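Local coordinates for protein mannan endo-1,4-beta-mannosidase (Mytilus edulis, PDB 2C0H) that hydrolyses internal beta-1,4-mannosidic linkages in mannans, galactomannans and glucomannans, working as a monomeric glycoside hydrolase of family 5, at residues Asn30-Phe35 with Glu69-Pro74; Ala141-Ala146 with Lys213-Gly218; Arg203-Gln208 with His244-Ala249; Tyr260-Tyr265 with Lys288-Gly293. The protein carries 3 engineered substitutions. All coordinates share one frame; numbering follows the deposited sequence.

Contact 1. Residues Asn30-Phe35 with Glu69-Pro74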
# COMPACT_ATOMS: atom_id res chain seq x y z
N ASN A 30 -11.83 5.85 12.38
CA ASN A 30 -13.14 5.25 12.19
C ASN A 30 -13.16 4.54 10.83
O ASN A 30 -13.22 5.20 9.79
CB ASN A 30 -14.26 6.29 12.29
CG ASN A 30 -15.65 5.64 12.52
OD1 ASN A 30 -15.79 4.58 13.17
ND2 ASN A 30 -16.68 6.29 12.01
N TYR A 31 -13.10 3.21 10.87
CA TYR A 31 -12.90 2.33 9.69
C TYR A 31 -13.83 2.69 8.53
O TYR A 31 -15.03 2.64 8.69
CB TYR A 31 -13.11 0.86 10.10
CG TYR A 31 -12.90 -0.20 9.03
CD1 TYR A 31 -11.66 -0.78 8.82
CD2 TYR A 31 -13.97 -0.68 8.29
CE1 TYR A 31 -11.48 -1.78 7.89
CE2 TYR A 31 -13.79 -1.68 7.35
CZ TYR A 31 -12.54 -2.22 7.15
OH TYR A 31 -12.36 -3.22 6.23
N ALA A 32 -13.23 3.08 7.40
CA ALA A 32 -13.93 3.43 6.15
C ALA A 32 -14.71 4.75 6.19
O ALA A 32 -15.40 5.09 5.21
CB ALA A 32 -14.82 2.30 5.69
N ARG A 33 -14.60 5.50 7.29
CA ARG A 33 -15.37 6.72 7.52
C ARG A 33 -14.48 7.82 8.14
O ARG A 33 -14.89 8.50 9.08
CB ARG A 33 -16.57 6.38 8.42
CG ARG A 33 -17.54 5.41 7.82
CD ARG A 33 -18.73 5.13 8.73
NE ARG A 33 -19.49 3.98 8.23
CZ ARG A 33 -20.45 4.02 7.31
NH1 ARG A 33 -20.81 5.17 6.73
NH2 ARG A 33 -21.05 2.89 6.95
N ASP A 34 -13.28 8.00 7.58
CA ASP A 34 -12.33 8.97 8.13
C ASP A 34 -12.22 10.29 7.33
O ASP A 34 -11.76 11.29 7.87
CB ASP A 34 -10.94 8.33 8.25
CG ASP A 34 -10.80 7.46 9.48
OD1 ASP A 34 -11.26 7.89 10.55
OD2 ASP A 34 -10.19 6.38 9.39
N PHE A 35 -12.60 10.26 6.05
CA PHE A 35 -12.46 11.42 5.16
C PHE A 35 -13.74 11.59 4.35
O PHE A 35 -14.36 10.60 3.98
CB PHE A 35 -11.26 11.23 4.22
CG PHE A 35 -9.95 11.03 4.95
CD1 PHE A 35 -9.19 12.12 5.34
CD2 PHE A 35 -9.51 9.77 5.28
CE1 PHE A 35 -7.99 11.95 6.02
CE2 PHE A 35 -8.31 9.59 5.98
CZ PHE A 35 -7.57 10.68 6.34
N GLU A 69 -14.22 -0.60 1.06
CA GLU A 69 -15.17 -1.31 0.18
C GLU A 69 -16.29 -0.37 -0.27
O GLU A 69 -17.36 -0.83 -0.66
CB GLU A 69 -15.80 -2.51 0.91
CG GLU A 69 -14.93 -3.75 1.08
CD GLU A 69 -15.72 -4.90 1.72
OE1 GLU A 69 -15.96 -5.92 1.06
OE2 GLU A 69 -16.12 -4.76 2.90
N GLY A 70 -16.05 0.94 -0.18
CA GLY A 70 -17.02 1.94 -0.62
C GLY A 70 -18.14 2.23 0.34
O GLY A 70 -19.20 2.68 -0.08
N GLU A 71 -17.92 2.02 1.63
CA GLU A 71 -18.93 2.31 2.67
C GLU A 71 -19.43 3.77 2.70
O GLU A 71 -20.64 4.00 2.84
CB GLU A 71 -18.38 1.95 4.06
CG GLU A 71 -18.20 0.45 4.33
CD GLU A 71 -16.80 -0.11 4.03
OE1 GLU A 71 -16.37 -1.04 4.76
OE2 GLU A 71 -16.15 0.33 3.07
N SER A 72 -18.52 4.75 2.61
CA SER A 72 -18.87 6.18 2.69
C SER A 72 -18.37 7.02 1.51
O SER A 72 -18.96 8.05 1.19
CB SER A 72 -18.44 6.81 4.03
OG SER A 72 -17.04 6.89 4.15
N THR A 73 -17.28 6.58 0.87
CA THR A 73 -16.72 7.25 -0.32
C THR A 73 -16.21 6.17 -1.29
O THR A 73 -15.86 5.08 -0.88
CB THR A 73 -15.55 8.21 0.04
OG1 THR A 73 -14.41 7.44 0.47
CG2 THR A 73 -15.93 9.21 1.16
N PRO A 74 -16.22 6.44 -2.61
CA PRO A 74 -16.81 7.58 -3.29
C PRO A 74 -18.33 7.45 -3.34
O PRO A 74 -18.89 6.59 -2.67
CB PRO A 74 -16.19 7.47 -4.69
CG PRO A 74 -16.03 6.05 -4.91
CD PRO A 74 -15.63 5.49 -3.56
O HOH W 1 -14.83 -3.51 4.72
O HOH W 2 -15.61 4.35 2.53
O HOH W 3 -14.20 7.51 3.34

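Contact 2. Residues Ala141-Ala146 with Lys213-Gly218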
# COMPACT_ATOMS: atom_id res chain seq x y z
N ALA A 141 -13.83 10.05 -9.70
CA ALA A 141 -13.27 10.07 -8.34
C ALA A 141 -11.74 10.05 -8.31
O ALA A 141 -11.13 10.94 -7.72
CB ALA A 141 -13.84 8.92 -7.52
N LEU A 142 -11.12 9.06 -8.92
CA LEU A 142 -9.67 8.88 -8.77
C LEU A 142 -8.88 10.01 -9.42
O LEU A 142 -8.02 10.61 -8.80
CB LEU A 142 -9.23 7.51 -9.29
CG LEU A 142 -7.75 7.16 -9.12
CD1 LEU A 142 -7.31 7.38 -7.65
CD2 LEU A 142 -7.48 5.77 -9.58
N LYS A 143 -9.18 10.33 -10.67
CA LYS A 143 -8.45 11.41 -11.33
C LYS A 143 -8.61 12.78 -10.63
O LYS A 143 -7.61 13.47 -10.38
CB LYS A 143 -8.77 11.47 -12.83
CG LYS A 143 -8.10 10.39 -13.62
CD LYS A 143 -8.29 10.57 -15.12
CE LYS A 143 -7.47 9.59 -15.89
NZ LYS A 143 -7.72 9.71 -17.37
N PRO A 144 -9.85 13.20 -10.31
CA PRO A 144 -10.06 14.44 -9.55
C PRO A 144 -9.26 14.51 -8.25
O PRO A 144 -8.67 15.54 -7.94
CB PRO A 144 -11.57 14.44 -9.29
CG PRO A 144 -12.13 13.68 -10.43
CD PRO A 144 -11.14 12.61 -10.74
N MET A 145 -9.22 13.40 -7.51
CA MET A 145 -8.52 13.34 -6.25
C MET A 145 -7.00 13.47 -6.44
O MET A 145 -6.35 14.28 -5.78
CB MET A 145 -8.86 12.03 -5.55
CG MET A 145 -8.46 11.92 -4.14
SD MET A 145 -9.43 10.58 -3.39
CE MET A 145 -9.14 9.24 -4.54
N ALA A 146 -6.46 12.68 -7.36
CA ALA A 146 -5.01 12.66 -7.59
C ALA A 146 -4.54 14.00 -8.16
O ALA A 146 -3.48 14.49 -7.81
CB ALA A 146 -4.63 11.53 -8.49
N LYS A 213 -1.15 8.08 -12.90
CA LYS A 213 0.05 8.59 -13.58
C LYS A 213 -0.30 9.47 -14.77
O LYS A 213 0.55 10.21 -15.25
CB LYS A 213 0.96 7.45 -14.01
CG LYS A 213 1.64 6.77 -12.83
CD LYS A 213 2.45 5.59 -13.30
CE LYS A 213 3.37 5.07 -12.23
NZ LYS A 213 4.39 4.15 -12.82
N GLU A 214 -1.54 9.41 -15.24
CA GLU A 214 -1.99 10.33 -16.30
C GLU A 214 -2.12 11.77 -15.80
O GLU A 214 -1.80 12.72 -16.53
CB GLU A 214 -3.31 9.85 -16.90
CG GLU A 214 -3.73 10.58 -18.16
CD GLU A 214 -4.89 9.91 -18.86
OE1 GLU A 214 -5.29 10.42 -19.94
OE2 GLU A 214 -5.40 8.88 -18.36
N VAL A 215 -2.62 11.95 -14.57
CA VAL A 215 -2.83 13.28 -13.99
C VAL A 215 -1.70 13.73 -13.05
O VAL A 215 -1.53 14.92 -12.82
CB VAL A 215 -4.19 13.39 -13.26
CG1 VAL A 215 -5.34 13.16 -14.24
CG2 VAL A 215 -4.29 12.41 -12.09
N ASP A 216 -0.95 12.76 -12.52
CA ASP A 216 0.22 13.02 -11.67
C ASP A 216 1.36 12.07 -12.06
O ASP A 216 1.65 11.05 -11.40
CB ASP A 216 -0.15 12.83 -10.20
CG ASP A 216 0.97 13.20 -9.25
OD1 ASP A 216 2.00 13.79 -9.69
OD2 ASP A 216 0.84 12.89 -8.04
N PRO A 217 2.02 12.37 -13.19
CA PRO A 217 3.03 11.48 -13.73
C PRO A 217 4.17 11.09 -12.80
O PRO A 217 4.76 10.03 -12.98
CB PRO A 217 3.54 12.26 -14.95
CG PRO A 217 2.43 13.14 -15.32
CD PRO A 217 1.80 13.55 -14.04
N GLY A 218 4.46 11.93 -11.81
CA GLY A 218 5.53 11.66 -10.85
C GLY A 218 5.07 10.93 -9.61
O GLY A 218 5.87 10.71 -8.69
O HOH W 4 -1.48 12.48 -6.77

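Contact 3. Residues Arg203-Gln208 with His244-Ala249. With SO4 (sulfate ion), chain B.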
# COMPACT_ATOMS: atom_id res chain seq x y z
N ARG A 203 -5.80 -6.54 -14.10
CA ARG A 203 -6.47 -5.45 -14.81
C ARG A 203 -6.88 -4.30 -13.88
O ARG A 203 -6.70 -3.13 -14.19
CB ARG A 203 -7.69 -6.00 -15.53
CG ARG A 203 -8.48 -4.95 -16.25
CD ARG A 203 -9.65 -5.56 -16.95
NE ARG A 203 -10.68 -6.04 -16.02
CZ ARG A 203 -11.64 -6.92 -16.34
NH1 ARG A 203 -11.73 -7.42 -17.57
NH2 ARG A 203 -12.53 -7.28 -15.43
N PHE A 204 -7.44 -4.62 -12.72
CA PHE A 204 -7.86 -3.62 -11.74
C PHE A 204 -6.69 -2.70 -11.34
O PHE A 204 -6.82 -1.47 -11.28
CB PHE A 204 -8.40 -4.39 -10.53
CG PHE A 204 -9.10 -3.55 -9.47
CD1 PHE A 204 -10.36 -2.99 -9.68
CD2 PHE A 204 -8.53 -3.42 -8.21
CE1 PHE A 204 -11.00 -2.26 -8.69
CE2 PHE A 204 -9.17 -2.70 -7.21
CZ PHE A 204 -10.40 -2.13 -7.44
N VAL A 205 -5.54 -3.31 -11.09
CA VAL A 205 -4.36 -2.57 -10.68
C VAL A 205 -3.79 -1.77 -11.86
O VAL A 205 -3.52 -0.59 -11.72
CB VAL A 205 -3.30 -3.51 -10.11
CG1 VAL A 205 -2.03 -2.77 -9.84
CG2 VAL A 205 -3.83 -4.19 -8.81
N ASN A 206 -3.64 -2.43 -13.00
CA ASN A 206 -3.10 -1.78 -14.21
C ASN A 206 -3.88 -0.49 -14.58
O ASN A 206 -3.29 0.56 -14.86
CB ASN A 206 -3.14 -2.79 -15.36
CG ASN A 206 -2.61 -2.25 -16.68
OD1 ASN A 206 -3.36 -2.23 -17.68
ND2 ASN A 206 -1.34 -1.89 -16.73
N TRP A 207 -5.21 -0.56 -14.57
CA TRP A 207 -6.01 0.61 -14.98
C TRP A 207 -5.93 1.78 -13.98
O TRP A 207 -5.89 2.95 -14.37
CB TRP A 207 -7.46 0.20 -15.21
CG TRP A 207 -7.72 -0.57 -16.50
CD1 TRP A 207 -6.84 -1.36 -17.18
CD2 TRP A 207 -8.94 -0.57 -17.25
NE1 TRP A 207 -7.45 -1.88 -18.31
CE2 TRP A 207 -8.74 -1.41 -18.37
CE3 TRP A 207 -10.18 0.05 -17.07
CZ2 TRP A 207 -9.74 -1.65 -19.32
CZ3 TRP A 207 -11.19 -0.19 -18.02
CH2 TRP A 207 -10.95 -1.03 -19.12
N GLN A 208 -5.90 1.49 -12.68
CA GLN A 208 -5.83 2.55 -11.71
C GLN A 208 -4.44 3.18 -11.62
O GLN A 208 -4.31 4.38 -11.44
CB GLN A 208 -6.34 2.05 -10.35
CG GLN A 208 -7.83 1.77 -10.40
CD GLN A 208 -8.36 1.21 -9.11
OE1 GLN A 208 -8.72 1.96 -8.20
NE2 GLN A 208 -8.43 -0.10 -9.03
N HIS A 244 5.29 -6.81 -16.86
CA HIS A 244 4.82 -7.78 -17.87
C HIS A 244 3.43 -8.34 -17.56
O HIS A 244 2.56 -8.38 -18.45
CB HIS A 244 5.81 -8.94 -18.04
CG HIS A 244 5.42 -9.90 -19.11
ND1 HIS A 244 5.69 -9.68 -20.44
CD2 HIS A 244 4.74 -11.07 -19.05
CE1 HIS A 244 5.21 -10.68 -21.16
NE2 HIS A 244 4.63 -11.54 -20.34
N CYS A 245 3.21 -8.77 -16.32
CA CYS A 245 1.93 -9.31 -15.92
C CYS A 245 0.80 -8.27 -15.95
O CYS A 245 -0.28 -8.55 -16.46
CB CYS A 245 2.03 -9.91 -14.51
SG CYS A 245 0.54 -10.73 -13.94
N LEU A 246 1.05 -7.09 -15.41
CA LEU A 246 0.00 -6.05 -15.35
C LEU A 246 -0.40 -5.57 -16.73
O LEU A 246 -1.59 -5.32 -16.99
CB LEU A 246 0.42 -4.85 -14.49
CG LEU A 246 0.59 -5.14 -13.00
CD1 LEU A 246 1.01 -3.88 -12.30
CD2 LEU A 246 -0.68 -5.71 -12.38
N VAL A 247 0.58 -5.42 -17.61
CA VAL A 247 0.27 -4.94 -18.97
C VAL A 247 -0.43 -6.05 -19.76
O VAL A 247 -1.36 -5.77 -20.52
CB VAL A 247 1.53 -4.38 -19.67
CG1 VAL A 247 1.20 -3.92 -21.09
CG2 VAL A 247 2.09 -3.23 -18.89
N LYS A 248 -0.04 -7.31 -19.56
CA LYS A 248 -0.75 -8.43 -20.19
C LYS A 248 -2.20 -8.49 -19.68
O LYS A 248 -3.12 -8.76 -20.45
CB LYS A 248 -0.02 -9.76 -19.93
CG LYS A 248 -0.65 -10.98 -20.59
CD LYS A 248 -0.39 -11.04 -22.09
CE LYS A 248 -0.83 -12.39 -22.67
NZ LYS A 248 -0.50 -12.55 -24.13
N ALA A 249 -2.39 -8.22 -18.39
CA ALA A 249 -3.73 -8.29 -17.79
C ALA A 249 -4.69 -7.19 -18.23
O ALA A 249 -5.86 -7.48 -18.51
CB ALA A 249 -3.61 -8.28 -16.27
S SO4 B . 9.18 -6.77 -15.40
O1 SO4 B . 8.62 -5.95 -14.33
O2 SO4 B . 8.10 -7.21 -16.29
O3 SO4 B . 9.84 -7.97 -14.89
O4 SO4 B . 10.14 -5.98 -16.18

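Contact 4. Residues Tyr260-Tyr265 with Lys288-Gly293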
# COMPACT_ATOMS: atom_id res chain seq x y z
N TYR A 260 7.20 -2.13 -4.91
CA TYR A 260 6.45 -3.29 -4.41
C TYR A 260 6.30 -3.13 -2.90
O TYR A 260 7.07 -2.43 -2.24
CB TYR A 260 7.19 -4.60 -4.73
CG TYR A 260 7.38 -4.91 -6.21
CD1 TYR A 260 6.28 -5.10 -7.04
CD2 TYR A 260 8.63 -5.03 -6.75
CE1 TYR A 260 6.44 -5.40 -8.38
CE2 TYR A 260 8.80 -5.34 -8.10
CZ TYR A 260 7.71 -5.52 -8.90
OH TYR A 260 7.89 -5.81 -10.23
N GLN A 261 5.26 -3.76 -2.38
CA GLN A 261 4.98 -3.74 -0.96
C GLN A 261 4.51 -5.14 -0.58
O GLN A 261 3.61 -5.70 -1.24
CB GLN A 261 3.90 -2.71 -0.64
CG GLN A 261 3.59 -2.60 0.84
CD GLN A 261 2.28 -1.91 1.13
OE1 GLN A 261 1.60 -2.24 2.11
NE2 GLN A 261 1.93 -0.93 0.32
N VAL A 262 5.11 -5.73 0.44
CA VAL A 262 4.76 -7.08 0.84
C VAL A 262 4.53 -7.12 2.34
O VAL A 262 5.20 -6.42 3.08
CB VAL A 262 5.84 -8.13 0.46
CG1 VAL A 262 7.14 -7.92 1.26
CG2 VAL A 262 5.33 -9.53 0.66
N HIS A 263 3.59 -7.95 2.75
CA HIS A 263 3.30 -8.13 4.16
C HIS A 263 3.87 -9.46 4.65
O HIS A 263 4.02 -10.42 3.89
CB HIS A 263 1.79 -8.08 4.35
CG HIS A 263 1.15 -6.84 3.79
ND1 HIS A 263 -0.21 -6.72 3.61
CD2 HIS A 263 1.69 -5.67 3.37
CE1 HIS A 263 -0.48 -5.53 3.11
NE2 HIS A 263 0.65 -4.87 2.95
N THR A 264 4.24 -9.53 5.93
CA THR A 264 4.79 -10.80 6.42
C THR A 264 4.53 -10.99 7.91
O THR A 264 4.78 -10.09 8.73
CB THR A 264 6.30 -10.91 6.05
OG1 THR A 264 6.82 -12.21 6.38
CG2 THR A 264 7.07 -9.83 6.73
N TYR A 265 3.96 -12.15 8.22
CA TYR A 265 3.65 -12.56 9.58
C TYR A 265 4.08 -14.01 9.77
O TYR A 265 4.00 -14.81 8.84
CB TYR A 265 2.14 -12.44 9.82
CG TYR A 265 1.59 -11.04 9.66
CD1 TYR A 265 1.66 -10.11 10.69
CD2 TYR A 265 0.96 -10.64 8.49
CE1 TYR A 265 1.14 -8.84 10.58
CE2 TYR A 265 0.42 -9.37 8.37
CZ TYR A 265 0.52 -8.46 9.41
OH TYR A 265 0.00 -7.18 9.36
N LYS A 288 12.43 -3.27 -8.83
CA LYS A 288 11.90 -2.06 -8.21
C LYS A 288 12.19 -2.19 -6.73
O LYS A 288 12.43 -3.32 -6.29
CB LYS A 288 10.38 -1.95 -8.37
CG LYS A 288 9.85 -2.07 -9.78
CD LYS A 288 8.32 -1.94 -9.74
CE LYS A 288 7.66 -2.40 -11.03
NZ LYS A 288 8.07 -1.46 -12.11
N PRO A 289 12.11 -1.07 -5.99
CA PRO A 289 12.25 -1.15 -4.53
C PRO A 289 11.13 -1.95 -3.92
O PRO A 289 10.07 -2.10 -4.51
CB PRO A 289 12.15 0.31 -4.08
CG PRO A 289 12.41 1.16 -5.31
CD PRO A 289 11.89 0.32 -6.43
N MET A 290 11.38 -2.47 -2.72
CA MET A 290 10.37 -3.17 -1.96
C MET A 290 10.31 -2.63 -0.54
O MET A 290 11.34 -2.50 0.12
CB MET A 290 10.66 -4.67 -1.90
CG MET A 290 9.76 -5.42 -0.94
SD MET A 290 9.86 -7.18 -1.16
CE MET A 290 8.80 -7.37 -2.60
N VAL A 291 9.09 -2.33 -0.11
CA VAL A 291 8.79 -1.92 1.25
C VAL A 291 8.15 -3.12 1.95
O VAL A 291 7.30 -3.81 1.40
CB VAL A 291 7.81 -0.72 1.25
CG1 VAL A 291 7.28 -0.45 2.64
CG2 VAL A 291 8.50 0.53 0.67
N ILE A 292 8.56 -3.38 3.18
CA ILE A 292 7.85 -4.36 3.99
C ILE A 292 6.72 -3.60 4.71
O ILE A 292 6.95 -2.88 5.68
CB ILE A 292 8.81 -5.08 4.96
CG1 ILE A 292 9.95 -5.78 4.18
CG2 ILE A 292 8.05 -6.10 5.80
CD1 ILE A 292 11.08 -6.32 5.07
N GLY A 293 5.50 -3.71 4.17
CA GLY A 293 4.41 -2.79 4.45
C GLY A 293 3.53 -3.13 5.63
O GLY A 293 2.73 -2.29 6.01

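Contact 1. Residues Asn30-Phe35 with Glu69-Pro74
CB of Glu71 lies over one face of the Arg33 guanidinium, toward its rim, 4.0 Å from NH2 of Arg33, while the ring of Tyr31 meets Glu71 OE1 obliquely through CE2 and has a water in its plane at the edge. Ring and carboxylate planes are 83° apart. That water lies 2.9 Å from both Tyr31 OH and Glu71 OE1, and also reaches OE2 of Glu69. Between Tyr31 and Arg33, the methyl of Ala32 sits against the carboxylate, CB to CD of Glu71 3.5 Å. The Glu71 chain bends at CB-CG (chi2 93°), which carries its carboxylate back over its own loop, where OE2 takes the backbone N-H of Glu69 on the syn side at 2.9 Å. An alanine at Glu71 is likely to leave that N-H without its acceptor and to open a gap beside the Ala32 methyl. The direct polar link is Ser72 OG, which donates to Ala32 O at 2.7 Å in the carbonyl plane; a second water bridges the same carbonyl to Ser72 N. A third water ties Phe35 O to Ser72 OG and Thr73 OG1, and Thr73 OG1 also bonds to His67. Asn30 to Arg33 form a type II beta turn. Tyr31 stands beside Trp65, a probable substrate-binding residue. The two loops follow neighbouring parallel barrel strands, 17-25 and 61-68, with Ala32 resting on Ile68 and Phe35 reaching helix 89-102.

Contact 2. Residues Ala141-Ala146 with Lys213-Gly218
Lys143 and Val215 face each other with their CA atoms 6.5 Å apart, where helix 131-149 runs past the C-terminal end of helix 198-215 and Asp216 is the first residue to leave helical geometry. Both belong to the outer helical layer of the TIM barrel, and their contact is plain packing near the surface, away from the substrate-binding and catalytic residues. Val215 forms the centre of the apolar part. Its two methyls divide the work: CG1 lies along the aliphatic chain of Lys143, 4.0 Å from CG, whereas CG2 touches the methyl of Ala146 at 3.7 Å. With chi1 at -62°, CG2 is placed between the backbone N and carbonyl carbon of Val215, from where it also comes near the carbonyl oxygen of Lys143. Beyond CG the lysine is fully extended, so its methylene groups pass over Val215 before the ammonium group arrives at Glu214. That glutamate is extended as well and crosses the lysine chain at a slant, and the two charges close a salt bridge beyond the apolar patch. Lys143 also packs on Ala211, one turn back along helix 198-215, and Lys150 binds the Val215 carbonyl near the helix end. On the far side of Val215, one water donates both to Ala146 O, at 3.0 Å, and to Asp216 OD2, at 2.7 Å, linking the helix backbone to the first residue of the loop. In the salt bridge, Lys143 NZ approaches Glu214 OE2 at 2.7 Å from above the carboxylate plane, 69° out of it.

Contact 3. Residues Arg203-Gln208 with His244-Ala249
Asn206 holds CG anti to its own backbone nitrogen (chi1 180°), which lays the amide against the backbone of Leu246, and Leu246 turns CG beside its backbone nitrogen (chi1 -66°), which brings both of its methyls to Val205. The helices that carry them, segments 203-208 and 244-249, cross almost perpendicularly at -93° with their axes 8.2 Å apart. At the crossing CD1 and CD2 of Leu246 each lie 4.1 Å from CG1 of Val205, the two chains meeting at a slant. The Asn206 amide passes over the Leu246 carbonyl, its CG 3.2 Å from that oxygen, but the angle at ND2 is too poor for a hydrogen bond. Its polar atoms turn instead to the chain that follows helix 243-250: ND2 donates to Gly255 O, and OD1 accepts from Lys252 N. A leucine in place of Asn206 would probably leave both of these backbone groups without their mates and let the following loop shift against the helix. At the other end, the small Ala249 lets the backbones close in, its CB 3.5 Å from Arg203 N. Trp207 takes CG of Arg203 over one face and bonds through NE1 to Gly250 O. A sulfate, probably from the crystallisation liquor, accepts through O2 from the backbone N of His244 at 2.9 Å, beside Asp243 N and Lys287, at the N-terminal end of helix 243-250. Between these two segments the contact is therefore one of packing, without a hydrogen bond, while the buried amide of Asn206 spends its hydrogen bonds on fixing the loop beyond.

Contact 4. Residues Tyr260-Tyr265 with Lys288-Gly293
Four backbone hydrogen bonds zip the parallel strands 260-263 and 290-293 together. Tyr260 N donates to Pro289 O at 2.9 Å and Val291 N to Tyr260 O at 2.9 Å; Val262 N then reaches Val291 O, and Gly293 N closes the ladder on Val262 O at 2.9 Å. Within the first strand, His263 NE2 donates to Gln261 OE1 at 2.9 Å, the oxygen lying in the imidazole plane. The other ring nitrogen, ND1, bonds to Glu163, the probable proton donor, so Gln261 probably helps, from the second shell, to fix the turn of the ring. Gln261 OE1 occupies the space beside Gly293 CA, where a side chain would collide with it. On the face bearing Tyr260, Val262 and Met290, the bend of Met290 at chi3 (-80°) brings CE to 3.8 Å from Tyr260 CB, and SD meets Val262 CG1. Lys288 crosses the Tyr260 ring at about a right angle, its CD over one face in a CH-pi contact 4.0 Å from the centroid, and its ammonium continues to a salt bridge with Asp243. Tyr265, likely to bind substrate, is hydrogen-bonded through OH to Glu294, the probable nucleophile. Strand 221-225 flanks 260-263 and strand 319-322 flanks 290-294, so the pair forms consecutive staves of the TIM barrel.

Contacts 3 and 4 are buried, contact 1 is partly so and contact 2 lies at the surface. Contact 4 is the barrel wall itself, held by a backbone ladder and adjoining the probable catalytic residues; contact 1 joins loops that follow two other barrel strands and relies on waters and one hydroxyl. The outer helices supply the rest: contacts 2 and 3 share helix 198-215, and touch where Leu142 CD2 packs on Gln208 O, yet one adds a salt bridge to its apolar patch while the other has no hydrogen bond between its segments. Pro74 and Ala141 bring contacts 1 and 2 together. Helix 243-250 of contact 3 precedes strand 260-263 of contact 4 in the chain.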